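Local coordinates for protein inositol-3-phosphate synthase (Caenorhabditis elegans, PDB 1VKO) that belongs to the myo-inositol-1-phosphate synthase family and binds nicotinamide-adenine-dinucleotide through a Rossmann-type fold within an assembly of four chains, at residues G260-A265 with T304-L309; V120-T125 with I148-D153; R253-R258 with E276-P281. All blocks are in the same frame, centred on the assembly; numbering follows the deposited sequence.

In the fold
Contacts 1 and 3 lie near each other on the same side of the chain's centre, with centres about 10 Å apart. Both use the long loop that follows strand 242-247, and their segments alternate along the sequence. They also touch: N262 of contact 1 bonds through its amide nitrogen to the backbone oxygen of D256 in contact 3. Contact 3 is at the surface and relies on a salt bridge. Contact 1 is partly buried and joins backbones around a glycine. Contact 2 lies on the opposite side of the chain's centre, about 33 Å between centres from contact 1. It is buried beside a second subunit, held largely by van der Waals contacts of Q122 with P151 and T121 with I148.

Contact 1 (G260-A265 with T304-L309); sequences GLNATA and TLVPGL
N262 and G308 tie the loop before helix 265-273 to the first turn of helix 307-316 in the Rossmann-type domain. The loop ends in T264, the N-cap of helix 265-273, and V306 is the N-cap of helix 307-316. One backbone bond links them: G308 N donates to N262 O at 3.0 Å. Its N-H...O angle is 139°, and the donor sits tilted from the carbonyl plane. A263 O is also near G308 N, but at too poor an angle to bond.

G308 carries no side chain, so the loop can lie directly on the helix start. The CA atoms of T264 and G308 are 3.6 Å apart. Beside them, P307 rests its CB on A263 O at 3.5 Å.

The main side-chain pair is N262 and V306. With V306 CG1 opposite the carbonyl carbon (chi1 -66°), CG2 falls between N and C and meets N262 CB at 4.0 Å and N262 O at 3.8 Å. N262 holds its own CG between N and C (chi1 60°). This sets CB and CG against V306 CG2, and ND2 by CG1. ND2 bonds D256 O, and OD1 takes a weak bond from R258 N. These bonds limit rotation of the amide. T264 uses OG1 to cap E267 N. A265 CA makes a CA-H...O contact with G308 O at 3.4 Å.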
loop_
_atom_site.group_PDB
_atom_site.type_symbol
_atom_site.label_atom_id
_atom_site.label_comp_id
_atom_site.label_asym_id
_atom_site.label_seq_id
_atom_site.Cartn_x
_atom_site.Cartn_y
_atom_site.Cartn_z
ATOM N N GLY A 260 -41.221 -0.819 28.812
ATOM C CA GLY A 260 -41.465 0.361 29.639
ATOM C C GLY A 260 -41.123 1.617 28.856
ATOM O O GLY A 260 -41.775 2.675 29.011
ATOM N N LEU A 261 -40.109 1.493 27.994
ATOM C CA LEU A 261 -39.548 2.635 27.293
ATOM C C LEU A 261 -39.904 2.660 25.826
ATOM O O LEU A 261 -40.512 3.628 25.355
ATOM C CB LEU A 261 -38.032 2.675 27.479
ATOM C CG LEU A 261 -37.180 3.659 26.658
ATOM C CD1 LEU A 261 -37.441 5.121 27.002
ATOM C CD2 LEU A 261 -35.739 3.311 26.853
ATOM N N ASN A 262 -39.546 1.604 25.101
ATOM C CA ASN A 262 -39.630 1.612 23.638
ATOM C C ASN A 262 -39.703 0.229 22.964
ATOM O O ASN A 262 -39.372 0.092 21.783
ATOM C CB ASN A 262 -38.475 2.463 23.056
ATOM C CG ASN A 262 -37.093 1.929 23.448
ATOM O OD1 ASN A 262 -36.952 0.754 23.780
ATOM N ND2 ASN A 262 -36.069 2.795 23.402
ATOM N N ALA A 263 -40.153 -0.795 23.694
ATOM C CA ALA A 263 -40.332 -2.141 23.108
ATOM C C ALA A 263 -41.588 -2.233 22.249
ATOM O O ALA A 263 -41.649 -3.057 21.309
ATOM C CB ALA A 263 -40.349 -3.227 24.179
ATOM N N THR A 264 -42.593 -1.411 22.561
ATOM C CA THR A 264 -43.812 -1.387 21.754
ATOM C C THR A 264 -44.134 0.017 21.310
ATOM O O THR A 264 -43.582 0.969 21.846
ATOM C CB THR A 264 -45.009 -1.903 22.543
ATOM O OG1 THR A 264 -45.497 -0.843 23.381
ATOM C CG2 THR A 264 -44.611 -3.041 23.492
ATOM N N ALA A 265 -45.054 0.129 20.351
ATOM C CA ALA A 265 -45.531 1.414 19.827
ATOM C C ALA A 265 -46.139 2.299 20.902
ATOM O O ALA A 265 -45.867 3.497 20.956
ATOM C CB ALA A 265 -46.547 1.187 18.718
ATOM N N THR A 304 -32.217 3.996 15.984
ATOM C CA THR A 304 -33.478 4.677 15.914
ATOM C C THR A 304 -34.672 3.719 15.815
ATOM O O THR A 304 -35.673 3.895 16.519
ATOM C CB THR A 304 -33.526 5.647 14.725
ATOM O OG1 THR A 304 -32.450 6.608 14.793
ATOM C CG2 THR A 304 -34.794 6.490 14.845
ATOM N N LEU A 305 -34.551 2.707 14.958
ATOM C CA LEU A 305 -35.647 1.793 14.650
ATOM C C LEU A 305 -35.772 0.646 15.657
ATOM O O LEU A 305 -35.776 -0.533 15.302
ATOM C CB LEU A 305 -35.502 1.302 13.197
ATOM C CG LEU A 305 -35.346 2.470 12.185
ATOM C CD1 LEU A 305 -34.935 2.018 10.796
ATOM C CD2 LEU A 305 -36.618 3.317 12.100
ATOM N N VAL A 306 -35.859 1.019 16.927
ATOM C CA VAL A 306 -36.213 0.098 18.008
ATOM C C VAL A 306 -37.558 -0.618 17.719
ATOM O O VAL A 306 -38.351 -0.137 16.898
ATOM C CB VAL A 306 -36.271 0.846 19.369
ATOM C CG1 VAL A 306 -34.887 1.337 19.750
ATOM C CG2 VAL A 306 -37.240 2.021 19.308
ATOM N N PRO A 307 -37.824 -1.739 18.392
ATOM C CA PRO A 307 -39.029 -2.546 18.098
ATOM C C PRO A 307 -40.342 -1.726 18.177
ATOM O O PRO A 307 -41.218 -1.866 17.333
ATOM C CB PRO A 307 -38.990 -3.648 19.161
ATOM C CG PRO A 307 -37.567 -3.706 19.639
ATOM C CD PRO A 307 -37.015 -2.317 19.484
ATOM N N GLY A 308 -40.451 -0.854 19.166
ATOM C CA GLY A 308 -41.595 0.027 19.256
ATOM C C GLY A 308 -41.870 0.839 18.008
ATOM O O GLY A 308 -43.023 1.021 17.628
ATOM N N LEU A 309 -40.806 1.324 17.379
ATOM C CA LEU A 309 -40.873 2.065 16.121
ATOM C C LEU A 309 -41.302 1.221 14.915
ATOM O O LEU A 309 -42.201 1.582 14.161
ATOM C CB LEU A 309 -39.540 2.799 15.862
ATOM C CG LEU A 309 -39.769 4.226 16.355
ATOM C CD1 LEU A 309 -38.526 5.093 16.564
ATOM C CD2 LEU A 309 -40.629 4.824 15.327
#

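Contact 2 (V120-T125 with I148-D153); sequences VTQTAT and ILSPND
T121 and Q122, on the short helix 120-123, face the extended run I148-S150 and P151 after it. The backbones stay well apart. The closest CA pairs are Q122 with S150 at 7.3 Å and T121 with I148 at 8.3 Å, so side chains bridge the gap. At I148 the chain is extended, and after S150 it tightens into the 3-10 segment 151-153.

I148 reaches the helix with its CD1. Its CG1 lies between the backbone N and the carbonyl carbon (chi1 57°), and the rest of the branch runs straight on (chi2 173°). CD1 therefore ends 3.7 Å from T121 CB. The hydroxyl of T121 serves another partner: OG1 bonds D450 OD1.

Q122 reaches out from the helix to the ring of P151. The glutamine chain bends at chi2, which sets its CD 3.4 Å from P151 CD. Q122 CG lies 3.9 Å from P151 CG. I453 of helix 440-458 packs against both residues.

The proline sits in an ST turn that leads into strand 154-159, an outermost strand of the parallel Rossmann-type sheet. S150 OG accepts from N152 N at 2.9 Å. D153 OD2 accepts from S150 N at 3.0 Å, and the two bonds hold the turn at S150. T123 O bonds N388 ND2 of the second subunit, and T125 OG1 bonds S387 O of that same subunit.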
loop_
_atom_site.group_PDB
_atom_site.type_symbol
_atom_site.label_atom_id
_atom_site.label_comp_id
_atom_site.label_asym_id
_atom_site.label_seq_id
_atom_site.Cartn_x
_atom_site.Cartn_y
_atom_site.Cartn_z
ATOM N N VAL A 120 -26.770 3.277 -7.907
ATOM C CA VAL A 120 -27.215 2.018 -8.522
ATOM C C VAL A 120 -28.412 2.261 -9.456
ATOM O O VAL A 120 -28.410 1.800 -10.612
ATOM C CB VAL A 120 -27.565 0.911 -7.506
ATOM C CG1 VAL A 120 -28.100 -0.338 -8.201
ATOM C CG2 VAL A 120 -26.347 0.507 -6.695
ATOM N N THR A 121 -29.410 3.013 -8.999
ATOM C CA THR A 121 -30.649 3.129 -9.771
ATOM C C THR A 121 -30.437 3.891 -11.064
ATOM O O THR A 121 -31.070 3.573 -12.040
ATOM C CB THR A 121 -31.785 3.752 -8.952
ATOM O OG1 THR A 121 -31.419 5.061 -8.478
ATOM C CG2 THR A 121 -32.048 2.937 -7.678
ATOM N N GLN A 122 -29.524 4.867 -11.072
ATOM C CA GLN A 122 -29.358 5.734 -12.218
ATOM C C GLN A 122 -28.345 5.183 -13.194
ATOM O O GLN A 122 -28.391 5.560 -14.350
ATOM C CB GLN A 122 -28.955 7.173 -11.843
ATOM C CG GLN A 122 -29.957 7.959 -11.011
ATOM C CD GLN A 122 -31.407 7.868 -11.534
ATOM O OE1 GLN A 122 -32.287 7.336 -10.849
ATOM N NE2 GLN A 122 -31.646 8.388 -12.731
ATOM N N THR A 123 -27.439 4.297 -12.743
ATOM C CA THR A 123 -26.332 3.822 -13.597
ATOM C C THR A 123 -25.987 2.320 -13.612
ATOM O O THR A 123 -25.228 1.888 -14.487
ATOM C CB THR A 123 -25.013 4.702 -13.433
ATOM O OG1 THR A 123 -24.264 4.285 -12.293
ATOM C CG2 THR A 123 -25.337 6.135 -13.098
ATOM N N ALA A 124 -26.515 1.513 -12.694
ATOM C CA ALA A 124 -26.350 0.057 -12.855
ATOM C C ALA A 124 -27.065 -0.442 -14.113
ATOM O O ALA A 124 -28.109 0.103 -14.513
ATOM C CB ALA A 124 -26.840 -0.708 -11.618
ATOM N N THR A 125 -26.476 -1.430 -14.781
ATOM C CA THR A 125 -27.227 -2.144 -15.811
ATOM C C THR A 125 -27.463 -3.580 -15.351
ATOM O O THR A 125 -26.802 -4.083 -14.426
ATOM C CB THR A 125 -26.546 -2.137 -17.165
ATOM O OG1 THR A 125 -25.247 -2.706 -17.022
ATOM C CG2 THR A 125 -26.332 -0.684 -17.718
ATOM N N ILE A 148 -38.994 4.461 -12.512
ATOM C CA ILE A 148 -38.600 4.983 -11.194
ATOM C C ILE A 148 -38.263 6.459 -11.312
ATOM O O ILE A 148 -38.065 6.943 -12.402
ATOM C CB ILE A 148 -37.399 4.209 -10.596
ATOM C CG1 ILE A 148 -36.197 4.240 -11.554
ATOM C CG2 ILE A 148 -37.807 2.791 -10.213
ATOM C CD1 ILE A 148 -34.911 3.666 -11.009
ATOM N N LEU A 149 -38.204 7.174 -10.193
ATOM C CA LEU A 149 -37.810 8.581 -10.224
ATOM C C LEU A 149 -36.389 8.807 -10.753
ATOM O O LEU A 149 -35.542 7.916 -10.708
ATOM C CB LEU A 149 -37.899 9.172 -8.822
ATOM C CG LEU A 149 -39.241 9.161 -8.114
ATOM C CD1 LEU A 149 -38.983 9.247 -6.625
ATOM C CD2 LEU A 149 -40.102 10.333 -8.627
ATOM N N SER A 150 -36.154 10.004 -11.286
ATOM C CA SER A 150 -34.805 10.517 -11.447
ATOM C C SER A 150 -34.598 11.452 -10.297
ATOM O O SER A 150 -35.561 12.083 -9.854
ATOM C CB SER A 150 -34.699 11.338 -12.730
ATOM O OG SER A 150 -33.679 12.328 -12.619
ATOM N N PRO A 151 -33.373 11.612 -9.819
ATOM C CA PRO A 151 -33.151 12.525 -8.695
ATOM C C PRO A 151 -33.524 13.951 -9.070
ATOM O O PRO A 151 -33.668 14.782 -8.189
ATOM C CB PRO A 151 -31.650 12.406 -8.429
ATOM C CG PRO A 151 -31.291 11.023 -8.960
ATOM C CD PRO A 151 -32.120 10.957 -10.252
ATOM N N ASN A 152 -33.673 14.225 -10.365
ATOM C CA ASN A 152 -34.112 15.534 -10.799
ATOM C C ASN A 152 -35.563 15.795 -10.395
ATOM O O ASN A 152 -35.961 16.939 -10.301
ATOM C CB ASN A 152 -33.915 15.715 -12.317
ATOM C CG ASN A 152 -32.456 15.559 -12.741
ATOM O OD1 ASN A 152 -31.516 15.803 -11.962
ATOM N ND2 ASN A 152 -32.258 15.145 -13.977
ATOM N N ASP A 153 -36.322 14.729 -10.116
ATOM C CA ASP A 153 -37.760 14.819 -9.848
ATOM C C ASP A 153 -38.034 14.927 -8.364
ATOM O O ASP A 153 -39.215 14.955 -7.944
ATOM C CB ASP A 153 -38.479 13.555 -10.325
ATOM C CG ASP A 153 -38.351 13.321 -11.797
ATOM O OD1 ASP A 153 -38.661 14.267 -12.568
ATOM O OD2 ASP A 153 -37.968 12.220 -12.270
#

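Contact 3 (R253-R258 with E276-P281); sequences RYTDVR and EDEVSP
E278 OE1 is gripped by R253 NH1 and by the backbone N of D256. The D256 N bond is the shorter, at 2.8 Å, and comes from the anti side, somewhat out of the carboxylate plane. E278 is the centre of an inverse gamma turn in the loop that leads from helix 265-273 to helix 281-291. Its side chain reaches across to the loop that follows strand 242-247 of the Rossmann-type sheet.

The other partner of the carboxylate is R253, which meets it end-on in a two-nitrogen salt bridge. NH1 bonds OE1 of E278 at 3.1 Å, within the guanidinium plane and on the syn lone pair. NH2 of R253 bonds OE2 of E278, also at 3.1 Å. NH1 makes a further bond to OE2, so each carboxylate oxygen has two donors. The two flat groups are nearly coplanar, 30° apart. The arginine chain is extended from CG to NE, while the glutamate is bent at chi2 (-56°), which folds its carboxylate back to the neighbouring loop.

The guanidinium of R253 has further partners. NH1 donates to Y254 O at 3.1 Å, NE bonds D201 O, and F202 makes a cation-pi contact. The guanidinium is thus fixed in its rotation.

OD2 of D256 touches E278 CG at 3.4 Å. The two carboxylates also come near each other, D256 OD2 to E278 OE1 at 3.8 Å. R253 probably offsets the negative charge there. T255 has two conformers; in one of them CG2 lies by E278 CB at 3.6 Å, a tentative contact.

S280 is the N-cap of helix 281-291, and its OG bonds N283 N. Water 1 links S280 OG, at 2.6 Å, weakly to T255 OG1.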
loop_
_atom_site.group_PDB
_atom_site.type_symbol
_atom_site.label_atom_id
_atom_site.label_comp_id
_atom_site.label_asym_id
_atom_site.label_seq_id
_atom_site.Cartn_x
_atom_site.Cartn_y
_atom_site.Cartn_z
ATOM N N ARG A 253 -25.581 8.755 19.810
ATOM C CA ARG A 253 -25.377 7.485 20.529
ATOM C C ARG A 253 -26.658 6.643 20.493
ATOM O O ARG A 253 -27.732 7.093 20.059
ATOM C CB ARG A 253 -24.968 7.727 21.989
ATOM C CG ARG A 253 -26.014 8.492 22.793
ATOM C CD ARG A 253 -25.779 8.518 24.277
ATOM N NE ARG A 253 -26.773 9.323 24.998
ATOM C CZ ARG A 253 -27.919 8.869 25.520
ATOM N NH1 ARG A 253 -28.282 7.581 25.384
ATOM N NH2 ARG A 253 -28.727 9.717 26.164
ATOM N N TYR A 254 -26.517 5.400 20.929
ATOM C CA TYR A 254 -27.604 4.463 21.087
ATOM C C TYR A 254 -28.455 4.883 22.281
ATOM O O TYR A 254 -27.951 5.346 23.278
ATOM C CB TYR A 254 -26.998 3.089 21.378
ATOM C CG TYR A 254 -26.743 2.242 20.151
ATOM C CD1 TYR A 254 -26.075 2.754 19.052
ATOM C CD2 TYR A 254 -27.194 0.926 20.090
ATOM C CE1 TYR A 254 -25.869 2.001 17.933
ATOM C CE2 TYR A 254 -26.963 0.148 18.977
ATOM C CZ TYR A 254 -26.280 0.692 17.900
ATOM O OH TYR A 254 -26.051 -0.067 16.757
ATOM N N THR A 255 -29.750 4.694 22.182
ATOM C CA THR A 255 -30.647 4.774 23.324
ATOM C C THR A 255 -30.581 3.431 24.065
ATOM O O THR A 255 -30.051 2.465 23.506
ATOM C CB THR A 255 -32.077 4.954 22.758
ATOM O OG1 THR A 255 -32.157 6.188 22.032
ATOM C CG2 THR A 255 -33.095 5.125 23.850
ATOM N N ASP A 256 -31.078 3.360 25.309
ATOM C CA ASP A 256 -31.369 2.061 25.932
ATOM C C ASP A 256 -32.526 1.445 25.156
ATOM O O ASP A 256 -33.252 2.156 24.417
ATOM C CB ASP A 256 -31.745 2.198 27.415
ATOM C CG ASP A 256 -30.548 2.558 28.302
ATOM O OD1 ASP A 256 -29.527 1.823 28.270
ATOM O OD2 ASP A 256 -30.536 3.554 29.073
ATOM N N VAL A 257 -32.670 0.124 25.271
ATOM C CA VAL A 257 -33.843 -0.581 24.726
ATOM C C VAL A 257 -34.364 -1.476 25.838
ATOM O O VAL A 257 -33.590 -2.223 26.435
ATOM C CB VAL A 257 -33.516 -1.434 23.469
ATOM C CG1 VAL A 257 -34.791 -1.969 22.829
ATOM C CG2 VAL A 257 -32.725 -0.634 22.449
ATOM N N ARG A 258 -35.660 -1.378 26.129
ATOM C CA ARG A 258 -36.289 -2.125 27.238
ATOM C C ARG A 258 -37.780 -1.915 27.219
ATOM O O ARG A 258 -38.250 -0.903 26.704
ATOM C CB ARG A 258 -35.745 -1.686 28.619
ATOM C CG ARG A 258 -35.801 -0.173 28.923
ATOM C CD ARG A 258 -35.278 0.197 30.314
ATOM N NE ARG A 258 -35.066 1.635 30.497
ATOM C CZ ARG A 258 -36.014 2.518 30.850
ATOM N NH1 ARG A 258 -37.281 2.127 31.065
ATOM N NH2 ARG A 258 -35.689 3.807 30.972
ATOM N N GLU A 276 -39.738 11.361 28.734
ATOM C CA GLU A 276 -38.684 10.438 29.054
ATOM C C GLU A 276 -37.344 10.888 28.472
ATOM O O GLU A 276 -37.294 11.534 27.426
ATOM C CB GLU A 276 -39.096 9.076 28.484
ATOM C CG GLU A 276 -38.150 7.938 28.753
ATOM C CD GLU A 276 -37.903 7.755 30.228
ATOM O OE1 GLU A 276 -38.894 7.515 30.975
ATOM O OE2 GLU A 276 -36.712 7.869 30.616
ATOM N N ASP A 277 -36.259 10.527 29.150
ATOM C CA ASP A 277 -34.927 10.932 28.748
ATOM C C ASP A 277 -34.350 10.135 27.589
ATOM O O ASP A 277 -33.862 10.735 26.648
ATOM C CB ASP A 277 -33.976 10.911 29.956
ATOM C CG ASP A 277 -33.777 12.293 30.552
ATOM O OD1 ASP A 277 -32.863 13.002 30.089
ATOM O OD2 ASP A 277 -34.479 12.766 31.467
ATOM N N GLU A 278 -34.390 8.798 27.669
ATOM C CA GLU A 278 -33.895 7.914 26.609
ATOM C C GLU A 278 -34.834 7.900 25.409
ATOM O O GLU A 278 -35.213 6.841 24.912
ATOM C CB GLU A 278 -33.676 6.468 27.120
ATOM C CG GLU A 278 -32.405 6.219 27.939
ATOM C CD GLU A 278 -31.120 6.616 27.215
ATOM O OE1 GLU A 278 -30.758 5.989 26.208
ATOM O OE2 GLU A 278 -30.440 7.556 27.672
ATOM N N VAL A 279 -35.217 9.075 24.948
ATOM C CA VAL A 279 -35.945 9.232 23.695
ATOM C C VAL A 279 -35.171 10.249 22.863
ATOM O O VAL A 279 -35.093 11.411 23.226
ATOM C CB VAL A 279 -37.411 9.683 23.939
ATOM C CG1 VAL A 279 -38.117 10.037 22.632
ATOM C CG2 VAL A 279 -38.174 8.597 24.677
ATOM N N SER A 280 -34.568 9.779 21.777
ATOM C CA SER A 280 -33.668 10.590 20.979
ATOM C C SER A 280 -34.394 11.522 20.020
ATOM O O SER A 280 -35.553 11.277 19.671
ATOM C CB SER A 280 -32.717 9.695 20.182
ATOM O OG SER A 280 -33.316 9.229 18.981
ATOM N N PRO A 281 -33.696 12.558 19.558
ATOM C CA PRO A 281 -34.158 13.398 18.461
ATOM C C PRO A 281 -34.512 12.552 17.240
ATOM O O PRO A 281 -35.497 12.849 16.549
ATOM C CB PRO A 281 -32.925 14.231 18.154
ATOM C CG PRO A 281 -32.281 14.379 19.523
ATOM C CD PRO A 281 -32.377 13.013 20.066
HETATM O O HOH W 1 -32.472 6.817 18.796
#